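Local coordinates for protein ribulose bisphosphate carboxylase (Pyrococcus horikoshii, PDB 2D69) that probably catalyses carboxylation of ribulose 1,5-bisphosphate to two molecules of 3-phosphoglycerate, as a magnesium-dependent form III enzyme of an archaeal AMP degradation pathway, at residues Lys150-Thr155 against Ala388-Ile393; Thr155-Lys160 against Gly374-Pro379; Ile173-Trp178 against Gly381-Ala386; Gly349-Gly354 against Leu367-Gly372. All blocks are in the same frame, centred on the assembly; numbering follows the deposited sequence.

Interaction 1 of 4, residues Lys150-Thr155 against Ala388-Ile393; sequences KDRPLT and ALRDAI. With SO4 (sulfate ion), chain H.
Arg152 and Arg390 form a stacked arginine pair beside a small apolar contact. It lies where the chain enters strand 154-157 of the alpha/beta barrel and meets helix 382-398 on the outside. The two guanidinium groups lie face on face, with centres 3.6 Å apart and planes only 16° from parallel. Arg152 NH2 sits over the centre of the other group, 3.4 Å from Arg390 CZ. The Arg152 chain runs extended to NE, whereas Arg390 is bent at chi2 and chi3 (-74° and -55°), and the two chains cross at about a right angle. Arg152 NH1 also makes a weak hydrogen bond of 3.0 Å to Pro153 O.

The apolar part runs from the loop residue Pro153 to Thr155 in the strand. Ile393 CG2 lies 3.9 Å from Pro153 CD. Thr155 CG2 meets Leu389 CD2 tip to tip at 3.8 Å and presses tightly on Ile393 CD1 at 3.4 Å. No hydrogen bond crosses between the segments.

Both arginines have anionic partners elsewhere. Arg152 forms a salt bridge with Asp183, and Arg390 with Glu219 as well as a hydrogen bond to Gly181 O. A sulfate ion adds a weak bond from Arg152 NE to its O4, at 3.5 Å. The paired positive charges are thus probably offset by the surrounding anions, which would let the two flat groups stack closely.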
loop_
_atom_site.group_PDB
_atom_site.type_symbol
_atom_site.label_atom_id
_atom_site.label_comp_id
_atom_site.label_asym_id
_atom_site.label_seq_id
_atom_site.Cartn_x
_atom_site.Cartn_y
_atom_site.Cartn_z
ATOM N N LYS A 150 -3.863 -43.186 7.523
ATOM C CA LYS A 150 -2.562 -43.471 8.162
ATOM C C LYS A 150 -1.691 -44.540 7.476
ATOM O O LYS A 150 -0.458 -44.455 7.496
ATOM C CB LYS A 150 -2.642 -43.614 9.692
ATOM C CG LYS A 150 -3.464 -44.760 10.232
ATOM C CD LYS A 150 -3.918 -44.533 11.754
ATOM C CE LYS A 150 -5.331 -45.244 12.004
ATOM N NZ LYS A 150 -5.849 -45.329 13.443
ATOM N N ASP A 151 -2.309 -45.475 6.786
ATOM C CA ASP A 151 -1.569 -46.636 6.267
ATOM C C ASP A 151 -1.804 -46.948 4.755
ATOM O O ASP A 151 -0.824 -47.172 3.991
ATOM C CB ASP A 151 -1.902 -47.874 7.112
ATOM C CG ASP A 151 -0.981 -49.051 6.786
ATOM O OD1 ASP A 151 0.273 -48.845 6.863
ATOM O OD2 ASP A 151 -1.406 -50.191 6.415
ATOM N N ARG A 152 -3.066 -46.968 4.326
ATOM C CA ARG A 152 -3.400 -47.405 2.961
ATOM C C ARG A 152 -2.968 -46.388 1.931
ATOM O O ARG A 152 -2.850 -45.220 2.270
ATOM C CB ARG A 152 -4.895 -47.697 2.826
ATOM C CG ARG A 152 -5.791 -46.471 2.926
ATOM C CD ARG A 152 -7.201 -46.765 2.458
ATOM N NE ARG A 152 -8.065 -45.611 2.741
ATOM C CZ ARG A 152 -8.217 -44.587 1.949
ATOM N NH1 ARG A 152 -7.583 -44.553 0.799
ATOM N NH2 ARG A 152 -8.988 -43.574 2.296
ATOM N N PRO A 153 -2.727 -46.790 0.685
ATOM C CA PRO A 153 -2.525 -45.805 -0.381
ATOM C C PRO A 153 -3.769 -44.912 -0.508
ATOM O O PRO A 153 -4.887 -45.278 -0.169
ATOM C CB PRO A 153 -2.299 -46.642 -1.648
ATOM C CG PRO A 153 -2.659 -48.005 -1.308
ATOM C CD PRO A 153 -2.650 -48.166 0.197
ATOM N N LEU A 154 -3.552 -43.719 -1.001
ATOM C CA LEU A 154 -4.657 -42.803 -1.290
ATOM C C LEU A 154 -5.138 -43.094 -2.700
ATOM O O LEU A 154 -4.383 -43.630 -3.512
ATOM C CB LEU A 154 -4.191 -41.353 -1.188
ATOM C CG LEU A 154 -3.910 -40.789 0.212
ATOM C CD1 LEU A 154 -3.165 -39.446 0.086
ATOM C CD2 LEU A 154 -5.189 -40.547 0.933
ATOM N N THR A 155 -6.416 -42.795 -2.944
ATOM C CA THR A 155 -7.007 -42.917 -4.267
ATOM C C THR A 155 -7.368 -41.580 -4.913
ATOM O O THR A 155 -7.689 -40.591 -4.244
ATOM C CB THR A 155 -8.223 -43.772 -4.227
ATOM O OG1 THR A 155 -9.219 -43.150 -3.413
ATOM C CG2 THR A 155 -7.931 -45.129 -3.625
ATOM N N ALA A 388 -15.458 -49.948 -5.369
ATOM C CA ALA A 388 -14.785 -51.186 -5.757
ATOM C C ALA A 388 -13.277 -51.022 -5.589
ATOM O O ALA A 388 -12.581 -51.923 -5.132
ATOM C CB ALA A 388 -15.114 -51.552 -7.187
ATOM N N LEU A 389 -12.783 -49.858 -5.955
ATOM C CA LEU A 389 -11.363 -49.566 -5.826
ATOM C C LEU A 389 -10.955 -49.557 -4.338
ATOM O O LEU A 389 -9.965 -50.189 -3.946
ATOM C CB LEU A 389 -11.053 -48.236 -6.477
ATOM C CG LEU A 389 -9.554 -47.882 -6.566
ATOM C CD1 LEU A 389 -8.795 -48.807 -7.527
ATOM C CD2 LEU A 389 -9.393 -46.407 -6.943
ATOM N N ARG A 390 -11.733 -48.864 -3.515
ATOM C CA ARG A 390 -11.450 -48.795 -2.063
ATOM C C ARG A 390 -11.511 -50.181 -1.431
ATOM O O ARG A 390 -10.729 -50.484 -0.552
ATOM C CB ARG A 390 -12.404 -47.844 -1.348
ATOM C CG ARG A 390 -12.086 -46.320 -1.566
ATOM C CD ARG A 390 -10.845 -45.779 -0.787
ATOM N NE ARG A 390 -10.992 -46.066 0.656
ATOM C CZ ARG A 390 -11.744 -45.361 1.508
ATOM N NH1 ARG A 390 -12.405 -44.283 1.117
ATOM N NH2 ARG A 390 -11.780 -45.697 2.793
ATOM N N ASP A 391 -12.424 -51.038 -1.884
ATOM C CA ASP A 391 -12.566 -52.354 -1.283
ATOM C C ASP A 391 -11.419 -53.244 -1.707
ATOM O O ASP A 391 -10.914 -54.024 -0.903
ATOM C CB ASP A 391 -13.857 -52.992 -1.703
ATOM C CG ASP A 391 -15.065 -52.406 -0.992
ATOM O OD1 ASP A 391 -14.948 -51.681 0.037
ATOM O OD2 ASP A 391 -16.190 -52.646 -1.393
ATOM N N ALA A 392 -10.983 -53.129 -2.957
ATOM C CA ALA A 392 -9.853 -53.922 -3.400
ATOM C C ALA A 392 -8.579 -53.533 -2.645
ATOM O O ALA A 392 -7.771 -54.393 -2.364
ATOM C CB ALA A 392 -9.648 -53.821 -4.917
ATOM N N ILE A 393 -8.396 -52.251 -2.331
ATOM C CA ILE A 393 -7.227 -51.792 -1.571
ATOM C C ILE A 393 -7.321 -52.289 -0.111
ATOM O O ILE A 393 -6.345 -52.784 0.435
ATOM C CB ILE A 393 -7.086 -50.244 -1.650
ATOM C CG1 ILE A 393 -6.675 -49.814 -3.063
ATOM C CG2 ILE A 393 -6.083 -49.738 -0.660
ATOM C CD1 ILE A 393 -7.055 -48.396 -3.380
HETATM S S SO4 H . -7.269 -45.354 7.273
HETATM O O1 SO4 H . -7.162 -44.069 7.969
HETATM O O2 SO4 H . -5.957 -45.755 6.741
HETATM O O3 SO4 H . -7.686 -46.330 8.278
HETATM O O4 SO4 H . -8.275 -45.298 6.200
#

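Interaction 2 of 4, residues Thr155-Lys160 against Gly374-Pro379; sequences TATVPK and GVMGHP. With SO4 (sulfate ion), chain E.
Met376 lies against Lys160 and Pro159, and Val375 against Thr157. This places the short helix 372-376 beside the end of strand 154-157 and the loop after it.

The contact between the segments is van der Waals packing, with no hydrogen bond across it. Met376 is bent at chi2 and chi3 (-64° and -50°), which curls it along the backbone of the loop. Met376 CG is 4.0 Å from Lys160 CB. Met376 SD is 4.1 Å from Pro159 CA. Met376 CE is 3.5 Å from Lys160 O. On the strand itself, Thr157 OG1 comes within 3.8 Å of Val375 CG2. The same hydroxyl gives a weak hydrogen bond to Ala156 O.

The polar contact is with a sulfate ion. The Lys160 chain starts toward Met376, then bends away. Lys160 NZ lies 2.6 Å from sulfate O1. Lys160 NZ also makes a weak hydrogen bond of 3.1 Å to sulfate O3. Gly350, Gln370 and Gly373 also bind this ion.

Met376 packs on Trp59 of a second subunit, and its O accepts a hydrogen bond from Thr57 of that subunit. Lys160 is the predicted proton acceptor. The packing also buries Lys160 N, which has no partner in the model. Apolar packing thus holds the base of the Lys160 side chain, while its amine reaches an anion-binding pocket.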
loop_
_atom_site.group_PDB
_atom_site.type_symbol
_atom_site.label_atom_id
_atom_site.label_comp_id
_atom_site.label_asym_id
_atom_site.label_seq_id
_atom_site.Cartn_x
_atom_site.Cartn_y
_atom_site.Cartn_z
ATOM N N THR A 155 -6.416 -42.795 -2.944
ATOM C CA THR A 155 -7.007 -42.917 -4.267
ATOM C C THR A 155 -7.368 -41.580 -4.913
ATOM O O THR A 155 -7.689 -40.591 -4.244
ATOM C CB THR A 155 -8.223 -43.772 -4.227
ATOM O OG1 THR A 155 -9.219 -43.150 -3.413
ATOM C CG2 THR A 155 -7.931 -45.129 -3.625
ATOM N N ALA A 156 -7.290 -41.584 -6.242
ATOM C CA ALA A 156 -7.534 -40.428 -7.081
ATOM C C ALA A 156 -8.252 -40.875 -8.333
ATOM O O ALA A 156 -8.051 -42.003 -8.811
ATOM C CB ALA A 156 -6.232 -39.774 -7.458
ATOM N N THR A 157 -9.104 -39.982 -8.850
ATOM C CA THR A 157 -9.743 -40.163 -10.138
ATOM C C THR A 157 -9.849 -38.870 -10.967
ATOM O O THR A 157 -10.362 -37.863 -10.498
ATOM C CB THR A 157 -11.102 -40.754 -9.928
ATOM O OG1 THR A 157 -10.949 -42.132 -9.550
ATOM C CG2 THR A 157 -11.844 -40.889 -11.233
ATOM N N VAL A 158 -9.370 -38.927 -12.205
ATOM C CA VAL A 158 -9.656 -37.900 -13.216
ATOM C C VAL A 158 -10.934 -38.314 -13.943
ATOM O O VAL A 158 -11.004 -39.418 -14.459
ATOM C CB VAL A 158 -8.581 -37.858 -14.309
ATOM C CG1 VAL A 158 -8.848 -36.686 -15.282
ATOM C CG2 VAL A 158 -7.184 -37.778 -13.699
ATOM N N PRO A 159 -11.957 -37.467 -13.999
ATOM C CA PRO A 159 -13.154 -37.846 -14.743
ATOM C C PRO A 159 -12.856 -38.089 -16.231
ATOM O O PRO A 159 -11.845 -37.635 -16.779
ATOM C CB PRO A 159 -14.097 -36.658 -14.535
ATOM C CG PRO A 159 -13.636 -36.023 -13.284
ATOM C CD PRO A 159 -12.127 -36.163 -13.331
ATOM N N LYS A 160 -13.724 -38.901 -16.820
ATOM C CA LYS A 160 -13.735 -39.252 -18.243
ATOM C C LYS A 160 -15.088 -38.831 -18.829
ATOM O O LYS A 160 -16.115 -39.138 -18.216
ATOM C CB LYS A 160 -13.606 -40.778 -18.407
ATOM C CG LYS A 160 -12.219 -41.361 -18.062
ATOM C CD LYS A 160 -11.088 -40.761 -18.888
ATOM C CE LYS A 160 -9.745 -40.660 -18.111
ATOM N NZ LYS A 160 -9.056 -42.017 -18.160
ATOM N N GLY A 374 -10.992 -47.214 -14.857
ATOM C CA GLY A 374 -11.477 -48.319 -14.034
ATOM C C GLY A 374 -12.642 -47.892 -13.135
ATOM O O GLY A 374 -13.614 -48.622 -12.943
ATOM N N VAL A 375 -12.581 -46.677 -12.637
ATOM C CA VAL A 375 -13.638 -46.152 -11.794
ATOM C C VAL A 375 -14.817 -45.639 -12.622
ATOM O O VAL A 375 -15.957 -46.020 -12.395
ATOM C CB VAL A 375 -13.064 -45.049 -10.843
ATOM C CG1 VAL A 375 -14.155 -44.296 -10.150
ATOM C CG2 VAL A 375 -12.149 -45.702 -9.819
ATOM N N MET A 376 -14.535 -44.786 -13.592
ATOM C CA MET A 376 -15.570 -44.197 -14.469
ATOM C C MET A 376 -16.297 -45.271 -15.288
ATOM O O MET A 376 -17.449 -45.093 -15.654
ATOM C CB MET A 376 -14.943 -43.149 -15.405
ATOM C CG MET A 376 -14.491 -41.865 -14.691
ATOM S SD MET A 376 -15.805 -40.834 -13.897
ATOM C CE MET A 376 -17.005 -40.669 -15.177
ATOM N N GLY A 377 -15.639 -46.408 -15.511
ATOM C CA GLY A 377 -16.170 -47.476 -16.331
ATOM C C GLY A 377 -16.961 -48.561 -15.641
ATOM O O GLY A 377 -17.455 -49.493 -16.291
ATOM N N HIS A 378 -17.090 -48.474 -14.316
ATOM C CA HIS A 378 -17.731 -49.554 -13.579
ATOM C C HIS A 378 -19.131 -49.679 -14.149
ATOM O O HIS A 378 -19.777 -48.669 -14.406
ATOM C CB HIS A 378 -17.790 -49.209 -12.108
ATOM C CG HIS A 378 -18.177 -50.357 -11.252
ATOM N ND1 HIS A 378 -19.472 -50.810 -11.180
ATOM C CD2 HIS A 378 -17.449 -51.166 -10.457
ATOM C CE1 HIS A 378 -19.537 -51.839 -10.358
ATOM N NE2 HIS A 378 -18.331 -52.055 -9.874
ATOM N N PRO A 379 -19.597 -50.901 -14.398
ATOM C CA PRO A 379 -20.967 -51.124 -14.874
ATOM C C PRO A 379 -22.087 -50.473 -14.062
ATOM O O PRO A 379 -23.134 -50.205 -14.637
ATOM C CB PRO A 379 -21.114 -52.650 -14.829
ATOM C CG PRO A 379 -19.748 -53.141 -15.037
ATOM C CD PRO A 379 -18.828 -52.157 -14.318
HETATM S S SO4 E . -6.637 -44.114 -16.802
HETATM O O1 SO4 E . -7.860 -44.301 -17.565
HETATM O O2 SO4 E . -5.572 -44.923 -17.345
HETATM O O3 SO4 E . -6.272 -42.717 -16.940
HETATM O O4 SO4 E . -6.875 -44.403 -15.399
#

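Interaction 3 of 4, residues Ile173-Trp178 against Gly381-Ala386; sequences IAYELW and GPRAGA
Glu176 and Arg383 form a salt bridge between two helices that run nearly side by side. The short segments 173-178 and 382-386 cross at -28°, with axes 7.7 Å apart at closest approach.

The polar contacts gather on one side. Arg383 NH1 lies 2.7 Å from Glu176 OE2, but the hydrogen bond within this salt bridge is weak. NH1 is almost as near OE1 of the same carboxylate. OE2 sits at the edge of the guanidinium, near its plane, although the carboxylate is turned 55° from that plane. A bend at chi2 (-53°) folds the Glu176 carboxylate toward the other helix. Water 1 forms a second link: it donates to Glu176 OE2 at 2.6 Å and accepts from Arg383 N at 3.1 Å. That N-H is in the first turn of its helix, where no helix carbonyl is available to it. Arg383 NH2 also approaches Tyr175 CE1 obliquely, where the two side chains point the same way. The Tyr175 hydroxyl is bound to Glu216.

A CA-H...O contact joins the backbones, from Arg383 CA to Glu176 O at 3.5 Å. Ala386 CB packs on Leu177 O at 3.6 Å.

The apolar contacts centre on Pro382. Ile173 CD1 presses tightly on Pro382 CG at 3.5 Å, and Leu177 CD2 touches Pro382 CB at 3.9 Å. The Ile173 and Leu177 side chains each cross that of Pro382 at about a right angle.

Around this pair, Val375 and Met376 of helix 372-376 pack on Leu177, Ile173 and Pro382. Leu177 also reaches Leu185 of strand 184-186, Tyr175 packs on helix 199-217, and Trp59 of a second subunit packs on Ile173, Glu176 and Pro382.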
loop_
_atom_site.group_PDB
_atom_site.type_symbol
_atom_site.label_atom_id
_atom_site.label_comp_id
_atom_site.label_asym_id
_atom_site.label_seq_id
_atom_site.Cartn_x
_atom_site.Cartn_y
_atom_site.Cartn_z
ATOM N N ILE A 173 -20.352 -35.204 -11.117
ATOM C CA ILE A 173 -19.440 -36.316 -11.155
ATOM C C ILE A 173 -18.565 -36.361 -9.916
ATOM O O ILE A 173 -18.376 -37.440 -9.341
ATOM C CB ILE A 173 -18.680 -36.399 -12.493
ATOM C CG1 ILE A 173 -17.834 -37.659 -12.530
ATOM C CG2 ILE A 173 -17.870 -35.169 -12.793
ATOM C CD1 ILE A 173 -18.679 -38.921 -12.475
ATOM N N ALA A 174 -18.079 -35.206 -9.451
ATOM C CA ALA A 174 -17.279 -35.148 -8.235
ATOM C C ALA A 174 -18.015 -35.723 -7.058
ATOM O O ALA A 174 -17.433 -36.426 -6.271
ATOM C CB ALA A 174 -16.906 -33.713 -7.918
ATOM N N TYR A 175 -19.285 -35.375 -6.910
ATOM C CA TYR A 175 -20.106 -35.885 -5.774
ATOM C C TYR A 175 -20.129 -37.402 -5.778
ATOM O O TYR A 175 -20.016 -38.023 -4.728
ATOM C CB TYR A 175 -21.530 -35.372 -5.864
ATOM C CG TYR A 175 -22.375 -35.772 -4.700
ATOM C CD1 TYR A 175 -23.208 -36.859 -4.780
ATOM C CD2 TYR A 175 -22.248 -35.127 -3.475
ATOM C CE1 TYR A 175 -24.014 -37.223 -3.716
ATOM C CE2 TYR A 175 -22.997 -35.508 -2.385
ATOM C CZ TYR A 175 -23.879 -36.560 -2.518
ATOM O OH TYR A 175 -24.625 -36.977 -1.464
ATOM N N GLU A 176 -20.322 -37.974 -6.958
ATOM C CA GLU A 176 -20.322 -39.412 -7.118
ATOM C C GLU A 176 -19.007 -40.061 -6.708
ATOM O O GLU A 176 -18.988 -41.038 -5.956
ATOM C CB GLU A 176 -20.655 -39.810 -8.589
ATOM C CG GLU A 176 -22.076 -39.513 -9.062
ATOM C CD GLU A 176 -23.148 -40.096 -8.148
ATOM O OE1 GLU A 176 -23.937 -39.331 -7.551
ATOM O OE2 GLU A 176 -23.208 -41.335 -8.062
ATOM N N LEU A 177 -17.915 -39.497 -7.187
ATOM C CA LEU A 177 -16.595 -40.105 -6.995
ATOM C C LEU A 177 -16.154 -40.076 -5.565
ATOM O O LEU A 177 -15.742 -41.111 -5.007
ATOM C CB LEU A 177 -15.564 -39.395 -7.848
ATOM C CG LEU A 177 -15.755 -39.588 -9.345
ATOM C CD1 LEU A 177 -14.940 -38.614 -10.125
ATOM C CD2 LEU A 177 -15.340 -40.960 -9.731
ATOM N N TRP A 178 -16.270 -38.892 -4.970
ATOM C CA TRP A 178 -15.981 -38.676 -3.547
ATOM C C TRP A 178 -16.908 -39.514 -2.656
ATOM O O TRP A 178 -16.423 -40.224 -1.781
ATOM C CB TRP A 178 -16.114 -37.175 -3.181
ATOM C CG TRP A 178 -14.934 -36.271 -3.512
ATOM C CD1 TRP A 178 -13.623 -36.601 -3.502
ATOM C CD2 TRP A 178 -14.991 -34.893 -3.884
ATOM N NE1 TRP A 178 -12.853 -35.502 -3.789
ATOM C CE2 TRP A 178 -13.670 -34.436 -4.015
ATOM C CE3 TRP A 178 -16.032 -33.968 -4.038
ATOM C CZ2 TRP A 178 -13.369 -33.140 -4.367
ATOM C CZ3 TRP A 178 -15.741 -32.725 -4.403
ATOM C CH2 TRP A 178 -14.411 -32.301 -4.577
ATOM N N GLY A 381 -21.722 -47.563 -12.436
ATOM C CA GLY A 381 -21.491 -46.125 -12.429
ATOM C C GLY A 381 -20.292 -45.749 -11.567
ATOM O O GLY A 381 -19.741 -46.581 -10.864
ATOM N N PRO A 382 -19.876 -44.498 -11.652
ATOM C CA PRO A 382 -18.650 -44.038 -10.977
ATOM C C PRO A 382 -18.666 -44.163 -9.454
ATOM O O PRO A 382 -17.652 -44.492 -8.882
ATOM C CB PRO A 382 -18.497 -42.578 -11.420
ATOM C CG PRO A 382 -19.774 -42.186 -12.063
ATOM C CD PRO A 382 -20.522 -43.445 -12.466
ATOM N N ARG A 383 -19.787 -43.944 -8.798
ATOM C CA ARG A 383 -19.829 -44.150 -7.347
ATOM C C ARG A 383 -19.476 -45.586 -6.998
ATOM O O ARG A 383 -18.661 -45.842 -6.122
ATOM C CB ARG A 383 -21.208 -43.853 -6.811
ATOM C CG ARG A 383 -21.312 -43.532 -5.344
ATOM C CD ARG A 383 -22.716 -43.697 -4.890
ATOM N NE ARG A 383 -23.196 -42.713 -3.928
ATOM C CZ ARG A 383 -23.832 -41.572 -4.205
ATOM N NH1 ARG A 383 -24.029 -41.146 -5.447
ATOM N NH2 ARG A 383 -24.236 -40.818 -3.195
ATOM N N ALA A 384 -20.082 -46.526 -7.695
ATOM C CA ALA A 384 -19.812 -47.926 -7.463
ATOM C C ALA A 384 -18.398 -48.290 -7.803
ATOM O O ALA A 384 -17.791 -49.108 -7.122
ATOM C CB ALA A 384 -20.784 -48.824 -8.262
ATOM N N GLY A 385 -17.840 -47.676 -8.836
ATOM C CA GLY A 385 -16.448 -47.936 -9.176
ATOM C C GLY A 385 -15.485 -47.514 -8.094
ATOM O O GLY A 385 -14.438 -48.122 -7.876
ATOM N N ALA A 386 -15.785 -46.389 -7.469
ATOM C CA ALA A 386 -14.902 -45.873 -6.449
ATOM C C ALA A 386 -14.917 -46.829 -5.272
ATOM O O ALA A 386 -13.864 -47.091 -4.701
ATOM C CB ALA A 386 -15.328 -44.494 -6.015
HETATM O O HOH W 1 -22.596 -43.102 -9.812
#

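Interaction 4 of 4, residues Gly349-Gly354 against Leu367-Gly372. With SO4 (sulfate ion), chain E.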
loop_
_atom_site.group_PDB
_atom_site.type_symbol
_atom_site.label_atom_id
_atom_site.label_comp_id
_atom_site.label_asym_id
_atom_site.label_seq_id
_atom_site.Cartn_x
_atom_site.Cartn_y
_atom_site.Cartn_z
ATOM N N GLY A 349 -2.301 -45.335 -15.017
ATOM C CA GLY A 349 -2.171 -45.938 -16.335
ATOM C C GLY A 349 -2.905 -47.246 -16.386
ATOM O O GLY A 349 -2.308 -48.286 -16.153
ATOM N N GLY A 350 -4.219 -47.170 -16.581
ATOM C CA GLY A 350 -5.063 -48.323 -16.736
ATOM C C GLY A 350 -5.252 -49.170 -15.497
ATOM O O GLY A 350 -5.513 -50.365 -15.601
ATOM N N LEU A 351 -5.205 -48.555 -14.329
ATOM C CA LEU A 351 -5.414 -49.283 -13.094
ATOM C C LEU A 351 -6.907 -49.509 -12.828
ATOM O O LEU A 351 -7.757 -48.707 -13.206
ATOM C CB LEU A 351 -4.759 -48.558 -11.926
ATOM C CG LEU A 351 -3.259 -48.295 -12.140
ATOM C CD1 LEU A 351 -2.713 -47.454 -11.048
ATOM C CD2 LEU A 351 -2.460 -49.581 -12.240
ATOM N N HIS A 352 -7.202 -50.634 -12.217
ATOM C CA HIS A 352 -8.556 -50.961 -11.808
ATOM C C HIS A 352 -8.451 -51.908 -10.630
ATOM O O HIS A 352 -7.351 -52.373 -10.326
ATOM C CB HIS A 352 -9.289 -51.588 -12.996
ATOM C CG HIS A 352 -8.697 -52.878 -13.467
ATOM N ND1 HIS A 352 -7.861 -52.962 -14.561
ATOM C CD2 HIS A 352 -8.827 -54.144 -12.993
ATOM C CE1 HIS A 352 -7.520 -54.229 -14.754
ATOM N NE2 HIS A 352 -8.086 -54.964 -13.811
ATOM N N PRO A 353 -9.561 -52.186 -9.959
ATOM C CA PRO A 353 -9.531 -52.902 -8.671
ATOM C C PRO A 353 -8.777 -54.235 -8.640
ATOM O O PRO A 353 -8.092 -54.512 -7.633
ATOM C CB PRO A 353 -11.021 -53.101 -8.363
ATOM C CG PRO A 353 -11.670 -51.906 -9.028
ATOM C CD PRO A 353 -10.941 -51.799 -10.326
ATOM N N GLY A 354 -8.904 -55.048 -9.688
ATOM C CA GLY A 354 -8.201 -56.323 -9.792
ATOM C C GLY A 354 -6.668 -56.207 -9.836
ATOM O O GLY A 354 -5.952 -57.172 -9.634
ATOM N N LEU A 367 1.565 -44.732 -1.761
ATOM C CA LEU A 367 1.225 -44.406 -3.137
ATOM C C LEU A 367 -0.026 -43.574 -3.180
ATOM O O LEU A 367 -0.917 -43.697 -2.334
ATOM C CB LEU A 367 0.927 -45.654 -3.963
ATOM C CG LEU A 367 2.003 -46.707 -4.128
ATOM C CD1 LEU A 367 1.396 -47.888 -4.836
ATOM C CD2 LEU A 367 3.203 -46.192 -4.908
ATOM N N VAL A 368 -0.098 -42.717 -4.182
ATOM C CA VAL A 368 -1.371 -42.205 -4.601
ATOM C C VAL A 368 -1.754 -42.978 -5.835
ATOM O O VAL A 368 -0.972 -43.007 -6.800
ATOM C CB VAL A 368 -1.280 -40.731 -4.919
ATOM C CG1 VAL A 368 -2.606 -40.230 -5.426
ATOM C CG2 VAL A 368 -0.817 -39.928 -3.682
ATOM N N ILE A 369 -2.945 -43.573 -5.836
ATOM C CA ILE A 369 -3.313 -44.477 -6.938
ATOM C C ILE A 369 -4.399 -43.821 -7.770
ATOM O O ILE A 369 -5.506 -43.594 -7.274
ATOM C CB ILE A 369 -3.818 -45.786 -6.372
ATOM C CG1 ILE A 369 -2.678 -46.533 -5.696
ATOM C CG2 ILE A 369 -4.435 -46.651 -7.467
ATOM C CD1 ILE A 369 -3.167 -47.686 -4.842
ATOM N N GLN A 370 -4.074 -43.447 -8.998
ATOM C CA GLN A 370 -5.049 -42.771 -9.854
ATOM C C GLN A 370 -5.692 -43.848 -10.739
ATOM O O GLN A 370 -4.993 -44.483 -11.531
ATOM C CB GLN A 370 -4.389 -41.711 -10.735
ATOM C CG GLN A 370 -5.389 -40.757 -11.480
ATOM C CD GLN A 370 -6.186 -41.425 -12.630
ATOM O OE1 GLN A 370 -7.428 -41.304 -12.686
ATOM N NE2 GLN A 370 -5.489 -42.136 -13.541
ATOM N N ALA A 371 -6.996 -44.024 -10.613
ATOM C CA ALA A 371 -7.700 -45.051 -11.373
ATOM C C ALA A 371 -8.946 -44.514 -12.032
ATOM O O ALA A 371 -10.058 -44.997 -11.767
ATOM C CB ALA A 371 -8.019 -46.248 -10.516
ATOM N N GLY A 372 -8.711 -43.623 -12.989
ATOM C CA GLY A 372 -9.680 -43.100 -13.941
ATOM C C GLY A 372 -10.674 -44.013 -14.631
ATOM O O GLY A 372 -11.824 -44.094 -14.206
HETATM S S SO4 E . -6.637 -44.114 -16.802
HETATM O O1 SO4 E . -7.860 -44.301 -17.565
HETATM O O2 SO4 E . -5.572 -44.923 -17.345
HETATM O O3 SO4 E . -6.272 -42.717 -16.940
HETATM O O4 SO4 E . -6.875 -44.403 -15.399
HETATM O O HOH W 2 -4.932 -45.661 -14.020
#
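Leu351 packs on the end of strand 368-370. Leu351 CD1 lies 4.1 Å from Ile369 CG2 and 3.8 Å from Gln370 O. Leu351 CB lies 4.2 Å from Ala371 CB. The Leu351 and Ile369 side chains cross at about a right angle.

No direct hydrogen bond joins the two segments. Water 2 does so instead. Water 2 accepts from Gly349 N at 2.8 Å and from Leu351 N. Water 2 donates to Gln370 O at 2.8 Å and to sulfate O4 at 2.7 Å. Two N-H groups and two acceptors thus grip it, and it ties both segments to the ion.

The sulfate is also held directly. Gly350 N donates to sulfate O2 at 2.7 Å with an angle of 156°. Gln370 NE2 donates to sulfate O4 at 3.2 Å and is nearly as straight, at 154°. Gly373 N adds a further bond.

A second shell sets the Gln370 amide. NE2 is also bonded to Ser348 OG, while OE1 accepts from Val158 N and, weakly, from Gly372 N. This should fix the rotation of the amide. Gly349 and Gly350 both have positive phi, and Gly349 takes angles that call for glycine.

Ser348 to Gly350 and Gln370 to Gly373 are predicted substrate-binding residues. An anion held by backbone N-H groups after the last two strands is characteristic of the phosphate site of TIM barrels, and the sulfate probably marks where a substrate phosphate binds.

Overall arrangement
The chain enters the barrel at 150-155, and interaction 1 closes the longest loop here, tying the start of strand 154-157 to helix 382-398. Interaction 2 starts at the shared Thr155 and ends at 374-379, so it lies within interaction 1. It ties the strand's end and following loop to helix 372-376. Interaction 3 joins outer helices, from 173-178 to 381-386; it crosses interaction 2 and lies within interaction 1. Interaction 4 falls inside all three and ties the loop after strand 344-348 to strand 368-370. Backbone bonds between strands 154-157 and 368-370 bring interactions 1, 2 and 4 together. Interactions 2 and 4 share one sulfate; 2 and 3 reach the second subunit.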